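Local structure of toxin PAU_02230 (Photorhabdus asymbiotica subsp. asymbiotica ATCC 43949, 6HV6) at residues 161-166 with 188-193; 305-310 with 328-333. The protein is a bacterial toxin, known as PaTox, whose modelled part is a helix-rich alpha/beta body built around a six-stranded antiparallel sheet. The protein carries 1 engineered substitution. One frame throughout, in Å; residues are numbered along the deposited sequence.

Contact 1 (161-166 with 188-193)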
# COMPACT_ATOMS: atom_id res chain seq x y z
N ILE A 161 1.58 -12.26 9.39
CA ILE A 161 0.87 -13.06 8.39
C ILE A 161 0.43 -12.18 7.23
O ILE A 161 0.67 -12.50 6.06
CB ILE A 161 -0.32 -13.78 9.06
CG1 ILE A 161 0.20 -14.92 9.95
CG2 ILE A 161 -1.33 -14.28 8.03
CD1 ILE A 161 -0.86 -15.61 10.72
N ASN A 162 -0.18 -11.03 7.53
CA ASN A 162 -0.61 -10.11 6.49
C ASN A 162 0.56 -9.60 5.66
O ASN A 162 0.45 -9.46 4.44
CB ASN A 162 -1.37 -8.94 7.10
CG ASN A 162 -2.71 -9.35 7.67
OD1 ASN A 162 -3.30 -10.34 7.25
ND2 ASN A 162 -3.20 -8.58 8.64
N ALA A 163 1.69 -9.30 6.32
CA ALA A 163 2.86 -8.79 5.60
C ALA A 163 3.41 -9.84 4.65
O ALA A 163 3.80 -9.53 3.52
CB ALA A 163 3.93 -8.33 6.58
N PHE A 164 3.46 -11.10 5.10
CA PHE A 164 3.96 -12.14 4.22
C PHE A 164 3.06 -12.32 3.01
O PHE A 164 3.54 -12.54 1.89
CB PHE A 164 4.11 -13.46 4.98
CG PHE A 164 4.74 -14.54 4.15
CD1 PHE A 164 6.12 -14.58 3.98
CD2 PHE A 164 3.96 -15.51 3.55
CE1 PHE A 164 6.71 -15.57 3.21
CE2 PHE A 164 4.54 -16.51 2.79
CZ PHE A 164 5.91 -16.54 2.62
N GLN A 165 1.74 -12.21 3.21
CA GLN A 165 0.83 -12.28 2.07
C GLN A 165 1.02 -11.10 1.13
O GLN A 165 1.02 -11.27 -0.10
CB GLN A 165 -0.62 -12.35 2.55
CG GLN A 165 -1.61 -12.50 1.42
CD GLN A 165 -1.49 -13.84 0.72
OE1 GLN A 165 -1.37 -14.88 1.36
NE2 GLN A 165 -1.50 -13.82 -0.62
N THR A 166 1.18 -9.89 1.66
CA THR A 166 1.45 -8.74 0.79
C THR A 166 2.73 -8.95 -0.00
O THR A 166 2.77 -8.69 -1.21
CB THR A 166 1.53 -7.45 1.61
OG1 THR A 166 0.30 -7.26 2.32
CG2 THR A 166 1.79 -6.25 0.68
N GLN A 188 2.94 -0.39 -0.73
CA GLN A 188 2.75 0.59 0.35
C GLN A 188 2.09 -0.04 1.57
O GLN A 188 2.30 0.44 2.69
CB GLN A 188 1.95 1.81 -0.12
CG GLN A 188 0.52 1.50 -0.52
CD GLN A 188 -0.35 2.74 -0.70
OE1 GLN A 188 0.02 3.85 -0.28
NE2 GLN A 188 -1.53 2.57 -1.30
N ASN A 189 1.31 -1.11 1.39
CA ASN A 189 0.71 -1.76 2.55
C ASN A 189 1.76 -2.35 3.48
O ASN A 189 1.51 -2.50 4.68
CB ASN A 189 -0.28 -2.83 2.10
CG ASN A 189 -1.56 -2.22 1.60
OD1 ASN A 189 -1.83 -1.04 1.87
ND2 ASN A 189 -2.36 -3.00 0.89
N LEU A 190 2.93 -2.66 2.95
CA LEU A 190 4.01 -3.11 3.82
C LEU A 190 4.54 -1.96 4.67
O LEU A 190 4.65 -2.08 5.89
CB LEU A 190 5.14 -3.72 2.99
CG LEU A 190 4.89 -5.15 2.49
CD1 LEU A 190 6.12 -5.65 1.75
CD2 LEU A 190 4.57 -6.04 3.66
N TYR A 191 4.90 -0.85 4.04
CA TYR A 191 5.61 0.18 4.79
C TYR A 191 4.69 1.22 5.41
O TYR A 191 5.17 2.01 6.24
CB TYR A 191 6.68 0.86 3.92
CG TYR A 191 6.19 1.59 2.69
CD1 TYR A 191 6.40 1.06 1.42
CD2 TYR A 191 5.57 2.83 2.79
CE1 TYR A 191 5.98 1.73 0.30
CE2 TYR A 191 5.14 3.50 1.66
CZ TYR A 191 5.36 2.94 0.42
OH TYR A 191 4.94 3.58 -0.70
N LEU A 192 3.41 1.25 5.06
CA LEU A 192 2.49 2.19 5.71
C LEU A 192 1.89 1.65 7.00
O LEU A 192 1.17 2.38 7.67
CB LEU A 192 1.36 2.59 4.76
CG LEU A 192 1.74 3.65 3.73
CD1 LEU A 192 0.52 4.08 2.92
CD2 LEU A 192 2.43 4.85 4.38
N LYS A 193 2.16 0.39 7.35
CA LYS A 193 1.76 -0.15 8.65
C LYS A 193 0.27 0.05 8.91
O LYS A 193 -0.14 0.51 9.98
CB LYS A 193 2.57 0.47 9.78
CG LYS A 193 4.07 0.28 9.68
CD LYS A 193 4.76 0.96 10.85
CE LYS A 193 6.25 0.86 10.71
NZ LYS A 193 6.61 1.11 9.29
O HOH W 1 -1.68 -6.03 1.13
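Leu190 and Thr166 meet because each branch is turned at its first torsion: CG of Leu190 stands anti to its own carbonyl carbon (chi1 -78°), while in Thr166 it is CG2 that lies opposite the backbone N, leaving OG1 beside it (chi1 -58°). This is helix-helix packing, in which the long helix 144-176 lies against the short helix 188-191 that follows strand 182-185. The apolar half is small. Thr166 CG2 comes within 3.8 Å of Leu190 CG as the two side chains slide past each other in opposite directions. One turn back, Leu190 CD2 settles against Ala163, 3.8 Å from its CB and 3.6 Å from its O. The small Ala163 side chain is consistent with this close approach of CD2 to the helix backbone. Phe73 of strand 71-74 touches both Ala163 and Leu190, and Met223 of helix 215-224 also packs on the leucine, which is buried.

Thr166 also has a polar side, near the exposed Asn189. OG1 lies 3.1 Å from Asn162 O, the carbonyl that accepts the helical bond from Thr166 N. No direct hydrogen bond links the two helices here; one water does the joining, 2.6 Å from Thr166 OG1 and accepting a hydrogen bond of 3.1 Å from Asn189 ND2.

Contact 2 (305-310 with 328-333)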
# COMPACT_ATOMS: atom_id res chain seq x y z
N TYR A 305 9.73 3.14 -20.34
CA TYR A 305 8.32 3.39 -20.08
C TYR A 305 7.98 2.70 -18.76
O TYR A 305 8.19 1.49 -18.63
CB TYR A 305 7.44 2.88 -21.22
CG TYR A 305 7.86 3.44 -22.57
CD1 TYR A 305 8.83 2.81 -23.34
CD2 TYR A 305 7.33 4.63 -23.04
CE1 TYR A 305 9.24 3.33 -24.55
CE2 TYR A 305 7.74 5.16 -24.27
CZ TYR A 305 8.69 4.51 -25.01
OH TYR A 305 9.10 5.02 -26.22
N VAL A 306 7.47 3.46 -17.79
CA VAL A 306 7.38 2.99 -16.41
C VAL A 306 5.94 3.07 -15.93
O VAL A 306 5.28 4.10 -16.11
CB VAL A 306 8.29 3.81 -15.46
CG1 VAL A 306 8.30 3.17 -14.03
CG2 VAL A 306 9.70 3.94 -16.02
N PHE A 307 5.47 2.00 -15.30
CA PHE A 307 4.18 1.99 -14.60
C PHE A 307 4.47 1.88 -13.11
O PHE A 307 5.07 0.89 -12.68
CB PHE A 307 3.31 0.82 -15.08
CG PHE A 307 2.05 0.62 -14.28
CD1 PHE A 307 1.31 1.70 -13.82
CD2 PHE A 307 1.59 -0.66 -14.00
CE1 PHE A 307 0.14 1.51 -13.08
CE2 PHE A 307 0.42 -0.86 -13.27
CZ PHE A 307 -0.30 0.23 -12.80
N TYR A 308 4.08 2.89 -12.35
CA TYR A 308 4.23 2.88 -10.89
C TYR A 308 2.85 2.70 -10.27
O TYR A 308 1.99 3.59 -10.38
CB TYR A 308 4.87 4.18 -10.38
CG TYR A 308 4.89 4.33 -8.85
CD1 TYR A 308 5.16 3.25 -8.03
CD2 TYR A 308 4.64 5.55 -8.25
CE1 TYR A 308 5.20 3.38 -6.64
CE2 TYR A 308 4.67 5.68 -6.86
CZ TYR A 308 4.95 4.60 -6.08
OH TYR A 308 4.98 4.74 -4.72
N ASP A 309 2.62 1.55 -9.64
CA ASP A 309 1.44 1.34 -8.80
C ASP A 309 1.88 1.38 -7.35
O ASP A 309 2.55 0.44 -6.89
CB ASP A 309 0.75 0.02 -9.11
CG ASP A 309 -0.53 -0.20 -8.31
OD1 ASP A 309 -0.81 0.56 -7.37
OD2 ASP A 309 -1.29 -1.13 -8.66
N PRO A 310 1.54 2.43 -6.60
CA PRO A 310 1.93 2.50 -5.18
C PRO A 310 1.60 1.27 -4.36
O PRO A 310 2.27 1.02 -3.36
CB PRO A 310 1.14 3.72 -4.68
CG PRO A 310 1.13 4.64 -5.89
CD PRO A 310 0.90 3.68 -7.06
N GLN A 328 -3.01 -2.40 -18.68
CA GLN A 328 -4.40 -2.80 -18.91
C GLN A 328 -4.72 -4.10 -18.18
O GLN A 328 -5.81 -4.25 -17.62
CB GLN A 328 -4.68 -2.95 -20.41
CG GLN A 328 -6.10 -3.43 -20.68
CD GLN A 328 -6.44 -3.50 -22.16
OE1 GLN A 328 -5.61 -3.87 -22.98
NE2 GLN A 328 -7.68 -3.14 -22.50
N LYS A 329 -3.80 -5.06 -18.19
CA LYS A 329 -4.02 -6.30 -17.45
C LYS A 329 -4.21 -6.02 -15.96
O LYS A 329 -5.06 -6.64 -15.31
CB LYS A 329 -2.84 -7.25 -17.69
CG LYS A 329 -2.94 -8.58 -16.97
CD LYS A 329 -1.85 -9.53 -17.44
CE LYS A 329 -0.47 -9.12 -16.92
NZ LYS A 329 0.61 -9.99 -17.51
N LYS A 330 -3.45 -5.07 -15.42
CA LYS A 330 -3.58 -4.76 -14.00
C LYS A 330 -4.89 -4.02 -13.70
O LYS A 330 -5.46 -4.19 -12.61
CB LYS A 330 -2.38 -3.94 -13.53
CG LYS A 330 -1.05 -4.72 -13.56
CD LYS A 330 -1.08 -5.93 -12.60
CE LYS A 330 -0.96 -7.25 -13.33
NZ LYS A 330 -0.75 -8.40 -12.38
N MET A 331 -5.38 -3.20 -14.62
CA MET A 331 -6.67 -2.56 -14.37
C MET A 331 -7.79 -3.59 -14.34
O MET A 331 -8.70 -3.52 -13.50
CB MET A 331 -6.94 -1.48 -15.43
CG MET A 331 -5.96 -0.29 -15.39
SD MET A 331 -5.73 0.52 -13.76
CE MET A 331 -4.26 -0.28 -13.13
N GLN A 332 -7.75 -4.56 -15.25
CA GLN A 332 -8.75 -5.62 -15.21
C GLN A 332 -8.62 -6.46 -13.95
O GLN A 332 -9.64 -6.88 -13.39
CB GLN A 332 -8.62 -6.47 -16.47
CG GLN A 332 -8.71 -5.60 -17.71
CD GLN A 332 -8.80 -6.39 -18.99
OE1 GLN A 332 -8.19 -7.45 -19.12
NE2 GLN A 332 -9.56 -5.87 -19.95
N GLN A 333 -7.40 -6.66 -13.46
CA GLN A 333 -7.20 -7.37 -12.19
C GLN A 333 -7.83 -6.60 -11.03
O GLN A 333 -8.40 -7.21 -10.12
CB GLN A 333 -5.70 -7.58 -11.96
CG GLN A 333 -5.37 -8.48 -10.77
CD GLN A 333 -3.86 -8.60 -10.52
OE1 GLN A 333 -3.13 -7.60 -10.53
NE2 GLN A 333 -3.40 -9.82 -10.31
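Phe307 sends its ring from strand 304-309 to helix 320-334, where Lys330 and Met331 receive it. The closer-packed part is this buried apolar patch, in ordinary van der Waals contact. CE2 of the ring is 4.1 Å from Lys330 CG, and that methylene sits at the ring edge, close to its plane, so it is the aliphatic stem of the lysine that packs. Phe307 and Met331 reach toward each other from opposite directions, the bent methionine bringing its methyl CE to 4.0 Å from Phe307 CZ and meeting the ring obliquely. Phe307 itself extends from the strand toward the helix, with CG anti to the backbone N (chi1 172°). Over one face of the ring, near the rim, lies the backbone N of Asp309, two residues along the same strand.

Beyond CG, bends at chi2 and chi3 take the rest of the Lys330 chain off the ring, and NZ hydrogen-bonds to Ser176 OG and also to Gln333 OE1, at 3.1 Å. The latter bond is poorly directed, since NZ stands above the carbonyl plane and the C=O...N angle is only 104°. The solvent side lies at Lys329, Gln332 and Gln333, all exposed, while Lys330 and Met331 are buried. The lysine thus has its methylenes in the core and its ammonium held by polar groups.

Around this core, Phe327 of the same helix meets Phe307 edge-to-face, Trp173 of helix 144-176 touches both Phe307 and Lys330, and Ile293 and Met291 of the adjacent strand 289-296 pack against Phe307 and Met331 respectively, so that helix 320-334 and the end of helix 144-176 lie together against one side of the sheet.

Overall arrangement
Contact 1 closes before contact 2 opens along the chain, and their centres are 19 Å apart. Helix 144-176 serves both: its middle packs on helix 188-191 in contact 1, while Trp173 and Ser176, at its far end, reach the residues of contact 2. Strand 182-185, which runs just ahead of helix 188-191, is an outer strand of the same six-stranded antiparallel sheet that holds strand 304-309, with strand 313-317 between them. The two sites also touch directly, through a probable hydrogen bond of 3.1 Å from Gln188 N to Pro310 O. Contact 1 thus joins the long helix to its short neighbour, and contact 2 joins helix 320-334 to the sheet.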